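Local coordinates for protein arsenic responsive repressor ArsR (Corynebacterium glutamicum ATCC 13032, PDB 6J0E) that probably represses transcription of arsenic-resistance genes by binding operator DNA as a winged-helix dimer, and lets go of the DNA when As(III) binds, at residues 33-38 with 110-115; 41-46 with 79-84; 86-91 with 97-102. One frame throughout, in Å; residues are numbered along the deposited sequence.

Contact 1: 33-38 with 110-115; sequences DLFKVL and TVLQIG
F35, on helix 28-38, reaches across to V111 and L112, where helix 102-111 ends and the chain turns away. The interaction between the two segments is wholly apolar and rests on the far end of one ring. V111 brings CG1 to the ring edge, near its plane, lying 4.0 Å from F35 CE2. L112 comes head-on against the F35 side chain, its CD2 oblique to the ring and 3.8 Å from F35 CZ, with its CG 3.9 Å from the same carbon. CG of F35 stands anti to the carbonyl carbon (chi1 -72°), which carries the end of the ring to V111 at CE2 and to L112 at CZ. All three residues are buried, although the backbones stay well apart, with the F35 and V111 CA atoms 10.8 Å from each other.

No hydrogen bond joins the two segments. L112 is the first residue to leave helical geometry, and its O accepts a hydrogen bond from R109 NH1 of the second subunit. Apolar packing also continues there: F35 lies on G39 and L112 on L38 of that subunit. Pairing of an N-terminal with a C-terminal helix at the subunit interface is characteristic of the ArsR/SmtB winged-helix dimer.

Contact 2: 41-46 with 79-84; sequences PVRLRI and KKMTEA
Next to K80, whose side chain meets R43 across the contact, K79 NZ forms a 2.7 Å salt bridge with E83 OE1 one turn along helix 71-83, on the syn side of the carboxylate. The contact joins this helix to helix 41-52 of the winged helix-turn-helix domain; by its place in the fold, helix 71-83 is probably the recognition helix. The two helical segments run at 73° to each other, their axes 11.3 Å apart at closest approach.

The guanidinium of R43, bonded at NE to H77 ND1 and at NH1 to V37 O, lays one face over the aliphatic start of K80. R43 NH2 comes within 3.6 Å of K80 CG. The lysine then bends at chi2 (-66°) and leads its ammonium away, leaving K80 NZ 6.1 Å from R43 NH2 and keeping the like charges from direct contact.

Closer to the core, M81 supplies the apolar part of the contact. Its CG lies 4.1 Å from R43 CD, where the methionine crosses the extended arginine chain at a slant, and L87 of the following strand also packs on this methionine. A bend at chi3 (-87°) brings the methyl group against both partners from helix 41-52: M81 CE sits 3.9 Å from R43 CG and 4.0 Å from I46 CD1.

Contact 3: 86-91 with 97-102; sequences FLDRVP and LHRVRP
D88 and R99 face each other across an antiparallel beta hairpin, strands 87-92 and 95-100, which is the wing of the winged-helix fold. Backbone bonds set the register. D88 with R99 and V90 with L97 are hydrogen-bonded pairs, each exchanging two N-H...O bonds, while R89 with H98 is a non-hydrogen-bonded pair. Just past the strand, R101 N donates to F86 O at 2.9 Å.

Salt bridges gather on the carboxylate of D88. Its CG stands between the backbone N and the carbonyl carbon (chi1 61°), which brings the carboxylate toward R99 and R101. R99 grips it side-on, NE reaching the syn lone pair of D88 OD1 at 2.7 Å and NH2 reaching D88 OD2 at 3.2 Å, with the two planes only 22° apart. R101 NH1 meets the same D88 OD2 at 2.7 Å, its guanidinium turned 88° to the carboxylate. The two arginines approach OD2 from opposite faces of the carboxylate plane, which should fix its rotation and favour the charged form. R101 has a second acidic partner in E103.

Packing contacts flank this network. L87 CD2 packs 3.6 Å from V100 CA, and its side chain also lies on L78 and T82 of helix 71-83. V100 touches C55 of the arsenic pocket, its side chain about 6 Å from the bound arsenic. On the face bearing D88, V90 is set crosswise to R99, its CG1 over one face of the guanidinium and offset toward the rim. On the other face, the side chains of R89 and H98 run side by side, R89 CG lying 3.5 Å from H98 NE2.

From the N terminus, helix 28-38 opens contact 1, which closes only at 110-115, after the whole helix-turn-helix and wing. Nested inside that long loop, contact 2 (41-46 with 79-84) joins helix 41-52 to helix 71-83, and contact 3 (86-91 with 97-102) follows in series as the hairpin. Contact 1 lies against the second subunit, which also reaches residues of contacts 2 and 3. The three meet directly: L38 CG packs 3.7 Å from F86 CZ, V37 CG2 lies 4.1 Å from A84 CB, and T82 OG1 packs 3.3 Å from H98 CD2, so helix 28-38, the end of helix 71-83 and the wing touch one another.

Contact 1: 33-38 with 110-115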
loop_
_atom_site.group_PDB
_atom_site.type_symbol
_atom_site.label_atom_id
_atom_site.label_comp_id
_atom_site.label_asym_id
_atom_site.label_seq_id
_atom_site.Cartn_x
_atom_site.Cartn_y
_atom_site.Cartn_z
ATOM N N ASP B 33 -1.354 11.152 -5.754
ATOM C CA ASP B 33 -2.657 11.723 -5.483
ATOM C C ASP B 33 -3.592 10.681 -4.852
ATOM O O ASP B 33 -4.307 11.038 -4.039
ATOM C CB ASP B 33 -3.377 12.319 -6.734
ATOM C CG ASP B 33 -2.551 13.412 -7.449
ATOM O OD1 ASP B 33 -1.770 14.089 -6.779
ATOM O OD2 ASP B 33 -2.751 13.580 -8.718
ATOM N N LEU B 34 -3.499 9.408 -5.251
ATOM C CA LEU B 34 -4.349 8.441 -4.607
ATOM C C LEU B 34 -4.000 8.271 -3.156
ATOM O O LEU B 34 -4.839 8.001 -2.327
ATOM C CB LEU B 34 -4.264 7.084 -5.386
ATOM C CG LEU B 34 -4.887 7.114 -6.824
ATOM C CD1 LEU B 34 -4.705 5.743 -7.439
ATOM C CD2 LEU B 34 -6.374 7.412 -6.686
ATOM N N PHE B 35 -2.688 8.188 -2.761
ATOM C CA PHE B 35 -2.355 8.034 -1.381
ATOM C C PHE B 35 -2.803 9.266 -0.526
ATOM O O PHE B 35 -3.208 9.141 0.612
ATOM C CB PHE B 35 -0.805 7.846 -1.238
ATOM C CG PHE B 35 -0.329 6.534 -1.715
ATOM C CD1 PHE B 35 -0.932 5.404 -1.278
ATOM C CD2 PHE B 35 0.812 6.430 -2.526
ATOM C CE1 PHE B 35 -0.397 4.164 -1.725
ATOM C CE2 PHE B 35 1.359 5.160 -2.953
ATOM C CZ PHE B 35 0.708 4.082 -2.536
ATOM N N LYS B 36 -2.832 10.465 -1.161
ATOM C CA LYS B 36 -3.265 11.681 -0.539
ATOM C C LYS B 36 -4.774 11.581 -0.205
ATOM O O LYS B 36 -5.146 11.854 0.942
ATOM C CB LYS B 36 -2.871 12.866 -1.479
ATOM C CG LYS B 36 -3.267 14.173 -0.911
ATOM C CD LYS B 36 -2.646 15.247 -1.799
ATOM C CE LYS B 36 -2.339 16.441 -0.992
ATOM N NZ LYS B 36 -3.600 16.936 -0.383
ATOM N N VAL B 37 -5.536 10.955 -1.127
ATOM C CA VAL B 37 -6.916 10.703 -0.938
ATOM C C VAL B 37 -7.125 9.775 0.257
ATOM O O VAL B 37 -8.009 9.947 1.020
ATOM C CB VAL B 37 -7.606 10.124 -2.197
ATOM C CG1 VAL B 37 -9.020 9.677 -1.853
ATOM C CG2 VAL B 37 -7.677 11.145 -3.260
ATOM N N LEU B 38 -6.281 8.763 0.380
ATOM C CA LEU B 38 -6.313 7.826 1.441
ATOM C C LEU B 38 -5.806 8.372 2.784
ATOM O O LEU B 38 -5.989 7.782 3.807
ATOM C CB LEU B 38 -5.516 6.573 1.086
ATOM C CG LEU B 38 -6.093 5.698 -0.021
ATOM C CD1 LEU B 38 -5.149 4.538 -0.179
ATOM C CD2 LEU B 38 -7.504 5.110 0.462
ATOM N N THR B 110 0.863 -3.204 -5.417
ATOM C CA THR B 110 2.025 -3.379 -6.245
ATOM C C THR B 110 3.023 -2.208 -6.089
ATOM O O THR B 110 4.259 -2.415 -5.990
ATOM C CB THR B 110 1.636 -3.516 -7.721
ATOM O OG1 THR B 110 0.721 -4.609 -7.822
ATOM C CG2 THR B 110 2.808 -3.615 -8.600
ATOM N N VAL B 111 2.532 -1.010 -5.995
ATOM C CA VAL B 111 3.438 0.167 -5.889
ATOM C C VAL B 111 4.217 0.134 -4.553
ATOM O O VAL B 111 5.205 0.603 -4.373
ATOM C CB VAL B 111 2.580 1.467 -5.951
ATOM C CG1 VAL B 111 3.257 2.729 -5.523
ATOM C CG2 VAL B 111 2.035 1.686 -7.373
ATOM N N LEU B 112 3.573 -0.501 -3.565
ATOM C CA LEU B 112 4.090 -0.621 -2.194
ATOM C C LEU B 112 4.833 -1.977 -1.936
ATOM O O LEU B 112 5.105 -2.237 -0.763
ATOM C CB LEU B 112 2.936 -0.538 -1.183
ATOM C CG LEU B 112 2.051 0.741 -1.045
ATOM C CD1 LEU B 112 0.782 0.402 -0.222
ATOM C CD2 LEU B 112 2.758 1.790 -0.352
ATOM N N GLN B 113 5.143 -2.725 -2.952
ATOM C CA GLN B 113 5.850 -3.974 -2.837
ATOM C C GLN B 113 7.371 -3.615 -2.846
ATOM O O GLN B 113 8.015 -3.717 -3.834
ATOM C CB GLN B 113 5.428 -4.871 -3.960
ATOM C CG GLN B 113 6.067 -6.285 -3.896
ATOM C CD GLN B 113 7.540 -6.321 -4.317
ATOM O OE1 GLN B 113 7.917 -6.075 -5.547
ATOM N NE2 GLN B 113 8.413 -6.685 -3.315
ATOM N N ILE B 114 7.828 -3.136 -1.689
ATOM C CA ILE B 114 9.136 -2.557 -1.494
ATOM C C ILE B 114 9.954 -3.435 -0.504
ATOM O O ILE B 114 9.820 -3.309 0.687
ATOM C CB ILE B 114 8.974 -1.128 -0.831
ATOM C CG1 ILE B 114 8.058 -0.267 -1.708
ATOM C CG2 ILE B 114 10.391 -0.489 -0.680
ATOM C CD1 ILE B 114 8.632 0.055 -2.991
ATOM N N GLY B 115 10.599 -4.409 -1.064
ATOM C CA GLY B 115 11.538 -5.268 -0.273
ATOM C C GLY B 115 10.859 -6.484 0.360
ATOM O O GLY B 115 11.543 -7.242 0.984
#

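Contact 2: 41-46 with 79-84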
loop_
_atom_site.group_PDB
_atom_site.type_symbol
_atom_site.label_atom_id
_atom_site.label_comp_id
_atom_site.label_asym_id
_atom_site.label_seq_id
_atom_site.Cartn_x
_atom_site.Cartn_y
_atom_site.Cartn_z
ATOM N N PRO B 41 -8.393 9.879 7.931
ATOM C CA PRO B 41 -8.905 8.796 8.789
ATOM C C PRO B 41 -10.325 8.335 8.606
ATOM O O PRO B 41 -10.577 7.114 8.637
ATOM C CB PRO B 41 -8.773 9.362 10.258
ATOM C CG PRO B 41 -8.262 10.738 10.104
ATOM C CD PRO B 41 -8.151 11.152 8.670
ATOM N N VAL B 42 -11.238 9.284 8.380
ATOM C CA VAL B 42 -12.649 8.955 8.180
ATOM C C VAL B 42 -12.718 8.094 6.869
ATOM O O VAL B 42 -13.530 7.160 6.731
ATOM C CB VAL B 42 -13.559 10.204 8.177
ATOM C CG1 VAL B 42 -15.006 9.868 7.780
ATOM C CG2 VAL B 42 -13.510 10.879 9.503
ATOM N N ARG B 43 -11.970 8.512 5.817
ATOM C CA ARG B 43 -11.997 7.729 4.580
ATOM C C ARG B 43 -11.553 6.335 4.751
ATOM O O ARG B 43 -12.102 5.402 4.198
ATOM C CB ARG B 43 -11.153 8.359 3.421
ATOM C CG ARG B 43 -11.794 9.584 2.841
ATOM C CD ARG B 43 -10.972 10.386 1.922
ATOM N NE ARG B 43 -11.597 11.671 1.832
ATOM C CZ ARG B 43 -10.937 12.765 1.458
ATOM N NH1 ARG B 43 -9.583 12.738 1.294
ATOM N NH2 ARG B 43 -11.643 13.888 1.329
ATOM N N LEU B 44 -10.545 6.155 5.537
ATOM C CA LEU B 44 -10.046 4.804 5.789
ATOM C C LEU B 44 -11.042 3.955 6.517
ATOM O O LEU B 44 -11.170 2.760 6.227
ATOM C CB LEU B 44 -8.727 4.854 6.639
ATOM C CG LEU B 44 -7.578 5.309 5.786
ATOM C CD1 LEU B 44 -6.324 4.993 6.670
ATOM C CD2 LEU B 44 -7.378 4.645 4.456
ATOM N N ARG B 45 -11.665 4.546 7.522
ATOM C CA ARG B 45 -12.820 3.875 8.197
ATOM C C ARG B 45 -14.018 3.537 7.332
ATOM O O ARG B 45 -14.624 2.466 7.559
ATOM C CB ARG B 45 -13.273 4.651 9.402
ATOM C CG ARG B 45 -12.178 4.747 10.439
ATOM C CD ARG B 45 -12.629 4.876 11.915
ATOM N NE ARG B 45 -13.605 5.936 12.081
ATOM C CZ ARG B 45 -13.377 7.236 12.220
ATOM N NH1 ARG B 45 -12.183 7.727 12.150
ATOM N NH2 ARG B 45 -14.410 8.076 12.367
ATOM N N ILE B 46 -14.363 4.393 6.413
ATOM C CA ILE B 46 -15.400 4.066 5.468
ATOM C C ILE B 46 -14.923 2.854 4.757
ATOM O O ILE B 46 -15.707 1.907 4.636
ATOM C CB ILE B 46 -15.758 5.170 4.488
ATOM C CG1 ILE B 46 -16.252 6.347 5.268
ATOM C CG2 ILE B 46 -16.676 4.585 3.434
ATOM C CD1 ILE B 46 -16.675 7.615 4.517
ATOM N N LYS B 79 -18.007 10.931 -2.129
ATOM C CA LYS B 79 -17.877 11.581 -3.433
ATOM C C LYS B 79 -16.288 11.596 -3.768
ATOM O O LYS B 79 -15.911 11.345 -4.870
ATOM C CB LYS B 79 -18.536 12.967 -3.374
ATOM C CG LYS B 79 -18.433 13.708 -4.670
ATOM C CD LYS B 79 -19.531 14.704 -4.751
ATOM C CE LYS B 79 -19.400 15.443 -6.056
ATOM N NZ LYS B 79 -18.212 16.258 -6.010
ATOM N N LYS B 80 -15.442 11.976 -2.825
ATOM C CA LYS B 80 -14.007 12.088 -3.076
ATOM C C LYS B 80 -13.441 10.686 -3.406
ATOM O O LYS B 80 -12.708 10.570 -4.334
ATOM C CB LYS B 80 -13.320 12.689 -1.861
ATOM C CG LYS B 80 -13.763 14.153 -1.614
ATOM C CD LYS B 80 -13.336 15.119 -2.715
ATOM C CE LYS B 80 -13.658 16.588 -2.220
ATOM N NZ LYS B 80 -13.345 17.401 -3.413
ATOM N N MET B 81 -13.903 9.640 -2.725
ATOM C CA MET B 81 -13.423 8.331 -2.969
ATOM C C MET B 81 -13.885 7.744 -4.324
ATOM O O MET B 81 -13.176 7.020 -4.975
ATOM C CB MET B 81 -13.693 7.386 -1.835
ATOM C CG MET B 81 -12.780 7.737 -0.682
ATOM S SD MET B 81 -13.124 6.436 0.480
ATOM C CE MET B 81 -14.465 7.219 1.250
ATOM N N THR B 82 -15.118 8.081 -4.677
ATOM C CA THR B 82 -15.669 7.697 -5.996
ATOM C C THR B 82 -14.905 8.505 -7.154
ATOM O O THR B 82 -14.685 7.911 -8.114
ATOM C CB THR B 82 -17.144 8.004 -6.041
ATOM O OG1 THR B 82 -17.830 7.166 -5.089
ATOM C CG2 THR B 82 -17.731 7.719 -7.396
ATOM N N GLU B 83 -14.642 9.773 -6.970
ATOM C CA GLU B 83 -13.968 10.539 -8.037
ATOM C C GLU B 83 -12.561 9.907 -8.175
ATOM O O GLU B 83 -11.908 9.957 -9.250
ATOM C CB GLU B 83 -13.947 11.976 -7.659
ATOM C CG GLU B 83 -15.315 12.602 -7.841
ATOM C CD GLU B 83 -15.532 13.854 -7.088
ATOM O OE1 GLU B 83 -16.597 14.484 -7.319
ATOM O OE2 GLU B 83 -14.649 14.328 -6.409
ATOM N N ALA B 84 -12.001 9.460 -7.072
ATOM C CA ALA B 84 -10.642 8.866 -7.128
ATOM C C ALA B 84 -10.592 7.522 -7.761
ATOM O O ALA B 84 -9.512 6.995 -8.068
ATOM C CB ALA B 84 -9.995 8.923 -5.777
#

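Contact 3: 86-91 with 97-102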
loop_
_atom_site.group_PDB
_atom_site.type_symbol
_atom_site.label_atom_id
_atom_site.label_comp_id
_atom_site.label_asym_id
_atom_site.label_seq_id
_atom_site.Cartn_x
_atom_site.Cartn_y
_atom_site.Cartn_z
ATOM N N PHE B 86 -11.729 4.666 -6.067
ATOM C CA PHE B 86 -11.802 3.640 -5.082
ATOM C C PHE B 86 -13.155 2.921 -4.964
ATOM O O PHE B 86 -13.231 1.793 -4.478
ATOM C CB PHE B 86 -11.398 4.139 -3.691
ATOM C CG PHE B 86 -9.932 4.617 -3.619
ATOM C CD1 PHE B 86 -8.939 3.715 -3.946
ATOM C CD2 PHE B 86 -9.609 5.892 -3.261
ATOM C CE1 PHE B 86 -7.595 4.135 -3.934
ATOM C CE2 PHE B 86 -8.261 6.316 -3.262
ATOM C CZ PHE B 86 -7.306 5.431 -3.521
ATOM N N LEU B 87 -14.183 3.735 -5.302
ATOM C CA LEU B 87 -15.629 3.270 -5.156
ATOM C C LEU B 87 -16.313 3.567 -6.449
ATOM O O LEU B 87 -15.884 4.410 -7.199
ATOM C CB LEU B 87 -16.433 4.015 -4.107
ATOM C CG LEU B 87 -15.771 4.060 -2.737
ATOM C CD1 LEU B 87 -16.554 5.028 -1.852
ATOM C CD2 LEU B 87 -15.555 2.734 -2.044
ATOM N N ASP B 88 -17.424 2.903 -6.647
ATOM C CA ASP B 88 -18.302 3.475 -7.713
ATOM C C ASP B 88 -19.695 3.223 -7.229
ATOM O O ASP B 88 -19.881 2.715 -6.141
ATOM C CB ASP B 88 -18.082 2.907 -9.101
ATOM C CG ASP B 88 -18.326 1.465 -9.193
ATOM O OD1 ASP B 88 -18.791 0.811 -8.283
ATOM O OD2 ASP B 88 -18.087 0.953 -10.307
ATOM N N ARG B 89 -20.622 3.735 -8.013
ATOM C CA ARG B 89 -21.979 3.760 -7.556
ATOM C C ARG B 89 -22.741 2.652 -8.320
ATOM O O ARG B 89 -22.570 2.472 -9.534
ATOM C CB ARG B 89 -22.555 5.136 -7.806
ATOM C CG ARG B 89 -21.985 6.275 -7.000
ATOM C CD ARG B 89 -21.973 7.586 -7.774
ATOM N NE ARG B 89 -23.342 8.045 -8.089
ATOM C CZ ARG B 89 -24.123 8.805 -7.295
ATOM N NH1 ARG B 89 -23.736 9.205 -6.105
ATOM N NH2 ARG B 89 -25.361 9.114 -7.676
ATOM N N VAL B 90 -23.631 2.006 -7.625
ATOM C CA VAL B 90 -24.498 0.988 -8.291
ATOM C C VAL B 90 -25.954 1.197 -7.778
ATOM O O VAL B 90 -26.183 1.548 -6.646
ATOM C CB VAL B 90 -23.982 -0.426 -8.120
ATOM C CG1 VAL B 90 -22.574 -0.558 -8.771
ATOM C CG2 VAL B 90 -23.999 -0.773 -6.668
ATOM N N PRO B 91 -26.920 1.121 -8.661
ATOM C CA PRO B 91 -28.287 1.497 -8.319
ATOM C C PRO B 91 -28.985 0.377 -7.674
ATOM O O PRO B 91 -28.702 -0.751 -8.003
ATOM C CB PRO B 91 -28.916 1.646 -9.730
ATOM C CG PRO B 91 -28.079 0.769 -10.624
ATOM C CD PRO B 91 -26.739 1.031 -10.127
ATOM N N LEU B 97 -26.302 3.041 -4.142
ATOM C CA LEU B 97 -25.368 2.343 -3.217
ATOM C C LEU B 97 -23.922 2.622 -3.661
ATOM O O LEU B 97 -23.649 2.950 -4.810
ATOM C CB LEU B 97 -25.568 0.903 -3.227
ATOM C CG LEU B 97 -27.045 0.488 -3.016
ATOM C CD1 LEU B 97 -27.168 -0.989 -3.175
ATOM C CD2 LEU B 97 -27.509 1.010 -1.713
ATOM N N HIS B 98 -22.975 2.484 -2.715
ATOM C CA HIS B 98 -21.552 2.597 -3.071
ATOM C C HIS B 98 -20.847 1.307 -2.839
ATOM O O HIS B 98 -21.102 0.638 -1.847
ATOM C CB HIS B 98 -21.002 3.660 -2.152
ATOM C CG HIS B 98 -21.201 5.007 -2.699
ATOM N ND1 HIS B 98 -22.299 5.718 -2.448
ATOM C CD2 HIS B 98 -20.429 5.774 -3.516
ATOM C CE1 HIS B 98 -22.247 6.883 -3.058
ATOM N NE2 HIS B 98 -21.070 6.986 -3.653
ATOM N N ARG B 99 -19.981 0.900 -3.781
ATOM C CA ARG B 99 -19.237 -0.322 -3.577
ATOM C C ARG B 99 -17.759 -0.072 -3.902
ATOM O O ARG B 99 -17.372 0.610 -4.873
ATOM C CB ARG B 99 -19.724 -1.488 -4.399
ATOM C CG ARG B 99 -19.929 -1.092 -5.803
ATOM C CD ARG B 99 -19.786 -2.331 -6.760
ATOM N NE ARG B 99 -19.738 -1.745 -8.089
ATOM C CZ ARG B 99 -19.915 -2.376 -9.233
ATOM N NH1 ARG B 99 -20.144 -3.669 -9.261
ATOM N NH2 ARG B 99 -19.886 -1.663 -10.339
ATOM N N VAL B 100 -16.963 -0.679 -3.085
ATOM C CA VAL B 100 -15.541 -0.663 -3.318
ATOM C C VAL B 100 -15.174 -1.349 -4.650
ATOM O O VAL B 100 -15.736 -2.349 -5.115
ATOM C CB VAL B 100 -14.788 -1.220 -2.142
ATOM C CG1 VAL B 100 -14.878 -2.675 -2.100
ATOM C CG2 VAL B 100 -13.335 -0.748 -2.265
ATOM N N ARG B 101 -14.254 -0.732 -5.322
ATOM C CA ARG B 101 -13.617 -1.298 -6.526
ATOM C C ARG B 101 -12.206 -1.866 -6.117
ATOM O O ARG B 101 -11.335 -1.180 -5.623
ATOM C CB ARG B 101 -13.509 -0.201 -7.569
ATOM C CG ARG B 101 -14.820 0.321 -8.191
ATOM C CD ARG B 101 -15.665 -0.701 -8.937
ATOM N NE ARG B 101 -14.991 -1.222 -10.141
ATOM C CZ ARG B 101 -15.539 -1.452 -11.325
ATOM N NH1 ARG B 101 -16.777 -1.057 -11.541
ATOM N NH2 ARG B 101 -14.796 -1.998 -12.315
ATOM N N PRO B 102 -11.942 -3.137 -6.311
ATOM C CA PRO B 102 -10.684 -3.818 -6.006
ATOM C C PRO B 102 -9.485 -3.431 -6.836
ATOM O O PRO B 102 -8.346 -3.577 -6.362
ATOM C CB PRO B 102 -10.981 -5.272 -6.190
ATOM C CG PRO B 102 -12.350 -5.394 -6.656
ATOM C CD PRO B 102 -13.002 -4.082 -6.779
HETATM O O HOH W 1 -20.659 9.279 -4.557
#